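Local coordinates for protein myosin-2 (PDB 6IXO) that binds cargo receptors on organelles through this globular tail domain of a class V myosin, whose motor domain hauls them along actin cables, at residues A[258-263]-A[288-293]; A[265-270]-A[281-286]; A[62-67]-A[410-415]; A[22-27]-A[74-79]. All blocks are in the same frame, centred on the assembly; numbering follows the deposited sequence. Where two conformers were deposited one is given.

Interaction 1 of 4, residues A[258-263]-A[288-293]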
# COMPACT_ATOMS: atom_id res chain seq x y z
N LEU A 258 -18.91 -15.85 -18.66
CA LEU A 258 -19.38 -14.52 -19.08
C LEU A 258 -19.39 -13.59 -17.84
O LEU A 258 -18.93 -12.44 -17.88
CB LEU A 258 -20.79 -14.63 -19.68
CG LEU A 258 -21.27 -13.28 -20.23
CD1 LEU A 258 -20.39 -12.88 -21.41
CD2 LEU A 258 -22.75 -13.32 -20.62
N GLN A 259 -19.89 -14.11 -16.71
CA GLN A 259 -19.95 -13.28 -15.50
C GLN A 259 -18.59 -12.94 -14.97
O GLN A 259 -18.36 -11.79 -14.52
CB GLN A 259 -20.76 -13.96 -14.39
CG GLN A 259 -22.22 -13.98 -14.79
CD GLN A 259 -23.09 -14.65 -13.78
OE1 GLN A 259 -23.65 -13.98 -12.92
NE2 GLN A 259 -23.21 -15.98 -13.87
N LEU A 260 -17.68 -13.90 -14.99
CA LEU A 260 -16.30 -13.63 -14.61
C LEU A 260 -15.69 -12.54 -15.52
O LEU A 260 -14.96 -11.63 -15.05
CB LEU A 260 -15.45 -14.90 -14.64
CG LEU A 260 -13.96 -14.79 -14.29
CD1 LEU A 260 -13.79 -14.35 -12.78
CD2 LEU A 260 -13.23 -16.16 -14.49
N ASN A 261 -15.95 -12.65 -16.82
CA ASN A 261 -15.49 -11.65 -17.79
C ASN A 261 -15.97 -10.27 -17.34
O ASN A 261 -15.16 -9.34 -17.25
CB ASN A 261 -16.00 -11.99 -19.21
CG ASN A 261 -15.82 -10.83 -20.20
OD1 ASN A 261 -14.88 -10.08 -20.11
ND2 ASN A 261 -16.74 -10.68 -21.12
N TYR A 262 -17.25 -10.15 -17.01
CA TYR A 262 -17.79 -8.82 -16.66
C TYR A 262 -17.16 -8.32 -15.35
O TYR A 262 -16.82 -7.14 -15.23
CB TYR A 262 -19.32 -8.85 -16.51
CG TYR A 262 -20.08 -9.06 -17.81
CD1 TYR A 262 -19.43 -8.98 -19.03
CD2 TYR A 262 -21.45 -9.34 -17.79
CE1 TYR A 262 -20.16 -9.17 -20.24
CE2 TYR A 262 -22.16 -9.55 -18.96
CZ TYR A 262 -21.53 -9.46 -20.19
OH TYR A 262 -22.27 -9.63 -21.37
N ASN A 263 -16.99 -9.22 -14.38
CA ASN A 263 -16.33 -8.79 -13.13
C ASN A 263 -14.91 -8.29 -13.33
O ASN A 263 -14.51 -7.17 -12.88
CB ASN A 263 -16.34 -9.97 -12.14
CG ASN A 263 -17.71 -10.26 -11.60
OD1 ASN A 263 -18.64 -9.45 -11.78
ND2 ASN A 263 -17.87 -11.42 -10.89
N GLN A 288 -7.59 -14.81 -18.68
CA GLN A 288 -7.45 -15.97 -19.57
C GLN A 288 -8.40 -17.10 -19.15
O GLN A 288 -8.85 -17.88 -19.98
CB GLN A 288 -5.99 -16.43 -19.58
CG GLN A 288 -5.08 -15.52 -20.42
CD GLN A 288 -3.60 -15.84 -20.24
OE1 GLN A 288 -3.23 -16.99 -20.01
NE2 GLN A 288 -2.74 -14.80 -20.32
N THR A 289 -8.68 -17.21 -17.86
CA THR A 289 -9.67 -18.21 -17.42
C THR A 289 -11.05 -17.90 -17.98
O THR A 289 -11.76 -18.80 -18.51
CB THR A 289 -9.71 -18.28 -15.90
OG1 THR A 289 -8.44 -18.77 -15.48
CG2 THR A 289 -10.82 -19.25 -15.38
N ALA A 290 -11.46 -16.64 -17.87
CA ALA A 290 -12.73 -16.19 -18.45
C ALA A 290 -12.79 -16.53 -19.92
O ALA A 290 -13.83 -16.99 -20.44
CB ALA A 290 -12.91 -14.67 -18.23
N LYS A 291 -11.68 -16.31 -20.65
CA LYS A 291 -11.69 -16.64 -22.10
C LYS A 291 -11.87 -18.14 -22.29
O LYS A 291 -12.66 -18.60 -23.12
CB LYS A 291 -10.40 -16.19 -22.78
CG LYS A 291 -10.35 -14.67 -23.02
CD LYS A 291 -8.97 -14.17 -23.44
CE LYS A 291 -8.98 -12.70 -23.91
NZ LYS A 291 -9.71 -11.78 -22.99
N LEU A 292 -11.14 -18.91 -21.50
CA LEU A 292 -11.17 -20.36 -21.63
C LEU A 292 -12.61 -20.85 -21.46
O LEU A 292 -13.07 -21.78 -22.15
CB LEU A 292 -10.23 -21.02 -20.60
CG LEU A 292 -10.17 -22.56 -20.58
CD1 LEU A 292 -8.86 -23.04 -20.00
CD2 LEU A 292 -11.30 -23.15 -19.73
N LEU A 293 -13.31 -20.23 -20.52
CA LEU A 293 -14.65 -20.65 -20.18
C LEU A 293 -15.65 -20.27 -21.28
O LEU A 293 -16.77 -20.78 -21.30
CB LEU A 293 -15.07 -20.05 -18.86
CG LEU A 293 -14.31 -20.57 -17.62
CD1 LEU A 293 -14.92 -19.94 -16.35
CD2 LEU A 293 -14.42 -22.10 -17.54
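A290 faces N261 with its bare methyl group, and this small side chain goes with a close approach of the two segment axes, 8.5 Å. Its CB lies 3.9 Å from the backbone N of N261 and 4.2 Å from N261 CB, so the methyl rests against the main chain of the other helix as much as against its side chain. Beside this point L260 reaches across. Its CG stands anti to the backbone N (chi1 179°), which carries CD2 out over the start of A290: L260 CD2 is 3.8 Å from A290 N and 4.0 Å from A290 CB. The same methyl also meets T289, with L260 CD2 and T289 CG2 4.0 Å apart. All of this is van der Waals contact. The segments run nearly antiparallel, at 152° between their directions, a close helix pair within the DIL region of the all-helical cargo-binding tail. T289 offers its methyl, while its hydroxyl OG1 is bonded to the carbonyl oxygen of H285. Further out, L245 of helix 223-247 packs on L260 and F242 of the same helix on T289, while L321 of helix 315-323 covers T289 as well. Behind helix 254-273, the side chain of Q259 is held by the backbone N of L184, and N263 ND2 by the carbonyl oxygen of V178.

Interaction 2 of 4, residues A[265-270]-A[281-286]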
# COMPACT_ATOMS: atom_id res chain seq x y z
N THR A 265 -13.31 -7.48 -16.22
CA THR A 265 -13.16 -6.37 -17.14
C THR A 265 -13.38 -5.06 -16.39
O THR A 265 -12.71 -4.06 -16.65
CB THR A 265 -14.16 -6.48 -18.33
OG1 THR A 265 -13.90 -7.71 -19.00
CG2 THR A 265 -14.00 -5.31 -19.32
N ARG A 266 -14.32 -5.04 -15.46
CA ARG A 266 -14.58 -3.77 -14.75
C ARG A 266 -13.32 -3.34 -13.99
O ARG A 266 -13.00 -2.16 -13.92
CB ARG A 266 -15.77 -3.90 -13.81
CG ARG A 266 -17.14 -3.99 -14.54
CD ARG A 266 -18.24 -4.47 -13.59
NE ARG A 266 -18.52 -3.53 -12.50
CZ ARG A 266 -19.39 -3.77 -11.52
NH1 ARG A 266 -20.07 -4.92 -11.50
NH2 ARG A 266 -19.59 -2.88 -10.57
N LEU A 267 -12.62 -4.29 -13.42
CA LEU A 267 -11.42 -3.97 -12.64
C LEU A 267 -10.32 -3.54 -13.60
O LEU A 267 -9.61 -2.56 -13.37
CB LEU A 267 -10.98 -5.17 -11.79
CG LEU A 267 -9.88 -4.90 -10.75
CD1 LEU A 267 -10.23 -3.70 -9.83
CD2 LEU A 267 -9.69 -6.17 -9.93
N GLU A 268 -10.20 -4.22 -14.72
CA GLU A 268 -9.24 -3.82 -15.75
C GLU A 268 -9.51 -2.42 -16.33
O GLU A 268 -8.57 -1.65 -16.61
CB GLU A 268 -9.23 -4.89 -16.85
CG GLU A 268 -8.24 -4.71 -17.97
CD GLU A 268 -8.46 -5.79 -19.08
OE1 GLU A 268 -9.61 -6.26 -19.22
OE2 GLU A 268 -7.50 -6.17 -19.77
N GLU A 269 -10.78 -2.07 -16.50
CA GLU A 269 -11.13 -0.77 -17.09
C GLU A 269 -10.86 0.35 -16.05
O GLU A 269 -10.49 1.45 -16.40
CB GLU A 269 -12.59 -0.76 -17.54
CG GLU A 269 -12.82 -1.64 -18.78
CD GLU A 269 -12.36 -0.92 -20.03
OE1 GLU A 269 -12.34 0.35 -20.03
OE2 GLU A 269 -12.03 -1.61 -21.01
N TRP A 270 -11.05 0.02 -14.78
CA TRP A 270 -10.70 0.96 -13.72
C TRP A 270 -9.19 1.28 -13.80
O TRP A 270 -8.77 2.46 -13.70
CB TRP A 270 -11.08 0.40 -12.33
CG TRP A 270 -10.65 1.32 -11.22
CD1 TRP A 270 -11.37 2.34 -10.66
CD2 TRP A 270 -9.38 1.32 -10.57
NE1 TRP A 270 -10.62 2.97 -9.69
CE2 TRP A 270 -9.40 2.36 -9.61
CE3 TRP A 270 -8.23 0.53 -10.70
CZ2 TRP A 270 -8.30 2.65 -8.80
CZ3 TRP A 270 -7.14 0.81 -9.87
CH2 TRP A 270 -7.19 1.86 -8.94
N GLU A 281 -1.88 -6.93 -17.40
CA GLU A 281 -0.86 -7.95 -17.10
C GLU A 281 -1.02 -8.58 -15.70
O GLU A 281 -0.90 -9.81 -15.55
CB GLU A 281 0.54 -7.35 -17.26
CG GLU A 281 1.63 -8.24 -16.70
CD GLU A 281 3.02 -7.69 -16.97
OE1 GLU A 281 3.16 -6.45 -17.10
OE2 GLU A 281 3.97 -8.50 -17.06
N CYS A 282 -1.32 -7.77 -14.69
CA CYS A 282 -1.58 -8.28 -13.35
C CYS A 282 -2.79 -9.25 -13.27
O CYS A 282 -2.88 -10.01 -12.30
CB CYS A 282 -1.84 -7.15 -12.38
SG CYS A 282 -0.46 -5.98 -12.24
N LEU A 283 -3.73 -9.19 -14.21
CA LEU A 283 -4.98 -9.96 -14.04
C LEU A 283 -5.07 -11.08 -15.05
O LEU A 283 -6.15 -11.64 -15.29
CB LEU A 283 -6.22 -9.04 -14.16
CG LEU A 283 -6.33 -7.90 -13.14
CD1 LEU A 283 -7.33 -6.83 -13.60
CD2 LEU A 283 -6.72 -8.48 -11.80
N GLN A 284 -3.94 -11.39 -15.65
CA GLN A 284 -3.98 -12.27 -16.81
C GLN A 284 -4.54 -13.65 -16.50
O GLN A 284 -5.11 -14.29 -17.37
CB GLN A 284 -2.59 -12.40 -17.43
CG GLN A 284 -2.28 -11.42 -18.57
CD GLN A 284 -3.44 -11.18 -19.54
OE1 GLN A 284 -3.76 -12.03 -20.37
NE2 GLN A 284 -4.06 -10.01 -19.44
N HIS A 285 -4.36 -14.17 -15.29
CA HIS A 285 -4.85 -15.52 -15.07
C HIS A 285 -6.34 -15.53 -15.02
O HIS A 285 -6.96 -16.50 -15.49
CB HIS A 285 -4.29 -16.13 -13.77
CG HIS A 285 -2.80 -16.22 -13.77
ND1 HIS A 285 -1.99 -15.28 -13.16
CD2 HIS A 285 -1.96 -17.12 -14.34
CE1 HIS A 285 -0.72 -15.60 -13.33
NE2 HIS A 285 -0.67 -16.72 -14.04
N LEU A 286 -6.93 -14.52 -14.40
CA LEU A 286 -8.40 -14.38 -14.39
C LEU A 286 -8.93 -14.07 -15.80
O LEU A 286 -9.93 -14.66 -16.27
CB LEU A 286 -8.84 -13.25 -13.45
CG LEU A 286 -8.59 -13.57 -11.98
CD1 LEU A 286 -8.96 -12.36 -11.15
CD2 LEU A 286 -9.50 -14.80 -11.61
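L283 is the side chain that bridges the gap, and its two methyl groups divide the work. CD1 sits against the backbone of the opposite helix, 4.0 Å from E268 N and 4.2 Å from E268 CB. CD2 turns to the neighbouring leucine and meets L267 CD2 at 4.2 Å. The first torsion of L283, with CG anti to the carbonyl carbon (chi1 -61°), sets the branch toward helix 254-273. This is the close-packed part, with both leucines buried, yet the backbones stay well separated: the nearest CA atoms, those of E268 and L283, are 7.7 Å apart. L283 occupies the N-cap position of helix 284-294, just after the short helix 279-282.

The looser, solvent-facing side belongs to E268. Partly exposed, it lends only the aliphatic root of its side chain to L283; its carboxylate leaves the leucine to one side and reaches the hydroxyl of T280 through OE2. The end of Q284, a buried residue, turns back toward helix 254-273 without touching it, its amide bonded through NE2 to the T280 carbonyl oxygen and through OE1 to Q288 NE2. Within the DIL region, the contact joins helix 254-273 to the break between helices 279-282 and 284-294. F209 of helix 202-218 packs on L267, while helix 223-247 lies against C282 and L286.

Interaction 3 of 4, residues A[62-67]-A[410-415]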
# COMPACT_ATOMS: atom_id res chain seq x y z
N LEU A 62 12.33 18.49 17.09
CA LEU A 62 13.60 17.77 16.94
C LEU A 62 14.75 18.71 16.69
O LEU A 62 15.81 18.66 17.34
CB LEU A 62 13.51 16.77 15.78
CG LEU A 62 14.81 16.00 15.48
CD1 LEU A 62 15.29 15.28 16.71
CD2 LEU A 62 14.62 14.97 14.33
N SER A 63 14.55 19.57 15.72
CA SER A 63 15.61 20.48 15.36
C SER A 63 15.91 21.46 16.49
O SER A 63 17.07 21.86 16.66
CB SER A 63 15.27 21.21 14.07
OG SER A 63 14.07 21.91 14.17
N GLU A 64 14.90 21.85 17.28
CA GLU A 64 15.19 22.77 18.38
C GLU A 64 16.02 22.05 19.43
O GLU A 64 16.95 22.63 20.00
CB GLU A 64 13.91 23.33 19.02
CG GLU A 64 13.24 24.38 18.20
CD GLU A 64 14.16 25.55 17.94
OE1 GLU A 64 14.73 26.10 18.90
OE2 GLU A 64 14.33 25.91 16.76
N MET A 65 15.69 20.77 19.66
CA MET A 65 16.50 19.98 20.59
C MET A 65 17.96 19.92 20.13
O MET A 65 18.89 20.13 20.93
CB MET A 65 15.93 18.58 20.72
CG MET A 65 14.70 18.51 21.59
SD MET A 65 14.08 16.82 21.56
CE MET A 65 12.73 16.94 22.73
N TRP A 66 18.18 19.67 18.84
CA TRP A 66 19.55 19.67 18.33
C TRP A 66 20.21 21.03 18.47
O TRP A 66 21.35 21.10 18.92
CB TRP A 66 19.59 19.24 16.87
CG TRP A 66 19.29 17.81 16.72
CD1 TRP A 66 19.33 16.85 17.69
CD2 TRP A 66 18.89 17.16 15.52
NE1 TRP A 66 18.97 15.64 17.17
CE2 TRP A 66 18.70 15.80 15.83
CE3 TRP A 66 18.68 17.59 14.22
CZ2 TRP A 66 18.32 14.87 14.89
CZ3 TRP A 66 18.27 16.67 13.27
CH2 TRP A 66 18.10 15.32 13.61
N ARG A 67 19.51 22.08 18.08
CA ARG A 67 20.03 23.44 18.19
C ARG A 67 20.52 23.77 19.60
O ARG A 67 21.51 24.50 19.78
CB ARG A 67 18.95 24.43 17.76
CG ARG A 67 19.27 25.88 18.02
CD ARG A 67 18.00 26.68 18.03
NE ARG A 67 18.30 28.06 18.39
CZ ARG A 67 17.39 28.96 18.72
NH1 ARG A 67 16.10 28.62 18.75
NH2 ARG A 67 17.77 30.19 19.04
N ASP A 410 4.96 28.11 18.92
CA ASP A 410 4.75 29.56 18.94
C ASP A 410 6.04 30.33 19.20
O ASP A 410 6.25 31.43 18.65
CB ASP A 410 3.71 29.96 20.00
CG ASP A 410 2.31 29.40 19.71
OD1 ASP A 410 2.06 28.88 18.60
OD2 ASP A 410 1.44 29.48 20.61
N LEU A 411 6.90 29.79 20.05
CA LEU A 411 8.13 30.50 20.41
C LEU A 411 9.09 30.44 19.23
O LEU A 411 9.70 31.42 18.87
CB LEU A 411 8.77 29.91 21.66
CG LEU A 411 8.09 30.25 22.98
CD1 LEU A 411 8.63 29.33 24.06
CD2 LEU A 411 8.28 31.72 23.35
N VAL A 412 9.21 29.27 18.60
CA VAL A 412 10.01 29.15 17.40
C VAL A 412 9.53 30.15 16.35
O VAL A 412 10.33 30.90 15.77
CB VAL A 412 9.95 27.74 16.81
CG1 VAL A 412 10.50 27.75 15.40
CG2 VAL A 412 10.71 26.77 17.69
N ALA A 413 8.22 30.17 16.15
CA ALA A 413 7.62 31.09 15.19
C ALA A 413 7.95 32.56 15.50
O ALA A 413 8.11 33.36 14.58
CB ALA A 413 6.11 30.88 15.15
N GLN A 414 8.07 32.92 16.77
CA GLN A 414 8.40 34.31 17.14
C GLN A 414 9.83 34.68 16.76
O GLN A 414 10.11 35.83 16.46
CB GLN A 414 8.21 34.55 18.64
CG GLN A 414 6.77 34.53 19.09
CD GLN A 414 6.62 34.78 20.58
OE1 GLN A 414 7.44 35.46 21.19
NE2 GLN A 414 5.55 34.23 21.17
N GLN A 415 10.73 33.70 16.79
CA GLN A 415 12.13 33.96 16.46
C GLN A 415 12.34 34.26 14.99
O GLN A 415 13.40 34.73 14.60
CB GLN A 415 12.99 32.79 16.87
CG GLN A 415 12.90 32.51 18.34
CD GLN A 415 13.98 31.58 18.81
OE1 GLN A 415 14.05 30.43 18.38
NE2 GLN A 415 14.84 32.08 19.70
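Different first torsions bring R67 and Q415 together. R67 has CG anti to its backbone N (chi1 171°) and stays extended from CG to NE, while Q415 has CG anti to the carbonyl carbon and also runs straight beyond it. The two side chains approach from opposite directions. R67 NH1 donates to Q415 OE1 at 2.8 Å, with an N-H...O angle of 146°. The bond reaches a lone pair in the carbonyl plane, although OE1 is tilted somewhat from the guanidinium plane. That same nitrogen also serves E64 on its own helix: R67 NH1 to E64 OE1 is 2.9 Å, a salt bridge one turn back that uses the syn lone pair of the carboxylate. NH1 is thus shared between a charged and a neutral oxygen, an arrangement that should help fix the rotation of the guanidinium group. E64 bends at chi2 to bring its carboxylate round to R67, and below that bend it does a second job, its CG lying 3.5 Å from V412 CG2. Here the final modelled helix of the globular tail, 403-415, packs across helix 53-67 from the N-terminal part of the domain. The axes of segments 62-67 and 410-415 cross at 69° and come no nearer than 12.1 Å; side chains make the link, long ones in R67, E64 and Q415, with the short V412 meeting E64. Helix 6-18 fills in alongside: L17 touches E64, and N10 contacts R67 and takes a hydrogen bond through OD1 from Q415 NE2, which probably steadies the amide.

Interaction 4 of 4, residues A[22-27]-A[74-79]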
# COMPACT_ATOMS: atom_id res chain seq x y z
N ILE A 22 6.83 15.52 30.21
CA ILE A 22 5.61 16.15 29.75
C ILE A 22 5.57 16.14 28.22
O ILE A 22 4.57 15.76 27.63
CB ILE A 22 5.48 17.59 30.27
CG1 ILE A 22 5.11 17.57 31.75
CG2 ILE A 22 4.47 18.37 29.45
CD1 ILE A 22 4.86 18.94 32.33
N LEU A 23 6.67 16.53 27.59
CA LEU A 23 6.65 16.59 26.13
C LEU A 23 6.44 15.23 25.43
O LEU A 23 5.71 15.16 24.44
CB LEU A 23 7.94 17.21 25.62
CG LEU A 23 8.02 17.54 24.13
CD1 LEU A 23 6.81 18.32 23.68
CD2 LEU A 23 9.31 18.37 23.86
N ASN A 24 7.10 14.17 25.88
CA ASN A 24 6.95 12.88 25.18
C ASN A 24 5.50 12.40 25.28
O ASN A 24 4.97 11.84 24.36
CB ASN A 24 7.90 11.81 25.72
CG ASN A 24 9.36 12.09 25.38
OD1 ASN A 24 9.67 12.84 24.46
ND2 ASN A 24 10.27 11.46 26.11
N GLN A 25 4.86 12.67 26.42
CA GLN A 25 3.49 12.21 26.64
C GLN A 25 2.49 12.92 25.71
O GLN A 25 1.59 12.30 25.10
CB GLN A 25 3.13 12.42 28.12
CG GLN A 25 1.92 11.63 28.59
CD GLN A 25 0.61 12.34 28.34
OE1 GLN A 25 0.57 13.57 28.18
NE2 GLN A 25 -0.48 11.58 28.29
N GLU A 26 2.66 14.23 25.59
CA GLU A 26 1.92 15.05 24.63
C GLU A 26 2.07 14.57 23.24
O GLU A 26 1.08 14.46 22.51
CB GLU A 26 2.40 16.52 24.68
CG GLU A 26 1.62 17.37 25.59
CD GLU A 26 2.03 18.87 25.53
OE1 GLU A 26 2.43 19.37 24.44
OE2 GLU A 26 1.94 19.54 26.58
N ILE A 27 3.31 14.32 22.85
CA ILE A 27 3.57 13.90 21.47
C ILE A 27 3.03 12.50 21.21
O ILE A 27 2.32 12.29 20.21
CB ILE A 27 5.09 13.92 21.18
CG1 ILE A 27 5.63 15.36 21.32
CG2 ILE A 27 5.36 13.50 19.80
CD1 ILE A 27 5.09 16.29 20.29
N SER A 74 16.76 14.27 22.54
CA SER A 74 16.27 13.94 21.20
C SER A 74 16.24 12.44 21.01
O SER A 74 15.33 11.90 20.39
CB SER A 74 17.14 14.60 20.13
OG SER A 74 18.44 14.05 20.12
N GLU A 75 17.23 11.75 21.57
CA GLU A 75 17.27 10.31 21.41
C GLU A 75 16.08 9.63 22.10
O GLU A 75 15.43 8.76 21.52
CB GLU A 75 18.60 9.77 21.92
CG GLU A 75 19.26 8.84 20.91
CD GLU A 75 20.49 8.14 21.47
OE1 GLU A 75 20.71 6.96 21.11
OE2 GLU A 75 21.23 8.77 22.26
N SER A 76 15.80 10.07 23.33
CA SER A 76 14.62 9.64 24.09
C SER A 76 13.32 9.91 23.33
O SER A 76 12.48 9.01 23.12
CB SER A 76 14.60 10.37 25.44
OG SER A 76 13.30 10.43 25.99
N PHE A 77 13.16 11.16 22.91
CA PHE A 77 12.03 11.60 22.11
C PHE A 77 11.84 10.75 20.83
O PHE A 77 10.74 10.28 20.54
CB PHE A 77 12.25 13.07 21.79
CG PHE A 77 11.30 13.67 20.78
CD1 PHE A 77 10.03 14.08 21.16
CD2 PHE A 77 11.73 13.91 19.48
CE1 PHE A 77 9.19 14.69 20.25
CE2 PHE A 77 10.90 14.52 18.57
CZ PHE A 77 9.62 14.91 18.96
N LEU A 78 12.93 10.52 20.11
CA LEU A 78 12.87 9.79 18.84
C LEU A 78 12.50 8.33 19.02
O LEU A 78 11.72 7.79 18.25
CB LEU A 78 14.21 9.87 18.12
CG LEU A 78 14.54 11.23 17.56
CD1 LEU A 78 16.04 11.32 17.21
CD2 LEU A 78 13.66 11.57 16.41
N ALA A 79 13.07 7.68 20.03
CA ALA A 79 12.73 6.29 20.30
C ALA A 79 11.24 6.15 20.57
O ALA A 79 10.61 5.20 20.10
CB ALA A 79 13.53 5.77 21.46
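N24 reaches out to S76 and F77 together, and its side chain can be followed atom by atom. From CB, the torsion that sets CG anti to the carbonyl carbon (chi1 -70°) swings the amide toward helix 71-90. There it forks. ND2 goes to the serine, giving a hydrogen bond of 3.2 Å from N24 ND2 to S76 OG; with an N-H...O angle of 141° and the hydroxyl slightly out of the amide plane, the bond is somewhat bent. OD1 goes to the phenylalanine, 3.5 Å from F77 CD1 and 3.6 Å from F77 CA, at the edge of the ring and near its plane. This oxygen is buried without a hydrogen-bonding partner in the model, so the weakly positive ring edge is probably a modest compensation. The two segments run almost parallel, 23° between their directions with axes 10.3 Å apart, in the N-terminal helical bundle of the cargo-binding tail. One turn beyond N24, I27 takes the next stretch of the same ring edge: its CG1 is 3.8 Å from F77 CE1. F77 therefore lies along two successive turns of helix 20-32. L58 of helix 53-67 touches both I27 and F77, and V61 adds to the packing on the ring. T405 of helix 403-415 also packs against I27, and its backbone N is hydrogen-bonded to E26 OE1.

How the interactions relate
From the N terminus, helix 20-32 pairs first with helix 71-90, and interaction 4 closes a short loop. Interaction 3 opens within it, on helix 53-67, but closes only at the last modelled helix, so the two cross. They also touch: M65 and W66 pack on S74. Interaction 3 thus ties helix 53-67, in the N-terminal part, to the last modelled helix, around most of the domain. Interactions 1 and 2 both lie within that long loop, at the other side of the chain's centre, with centres 51 to 61 Å from interaction 3. Interaction 2 sits inside interaction 1, both joining helix 254-273 to the chain at 279-294, and L260 touches L286 between them.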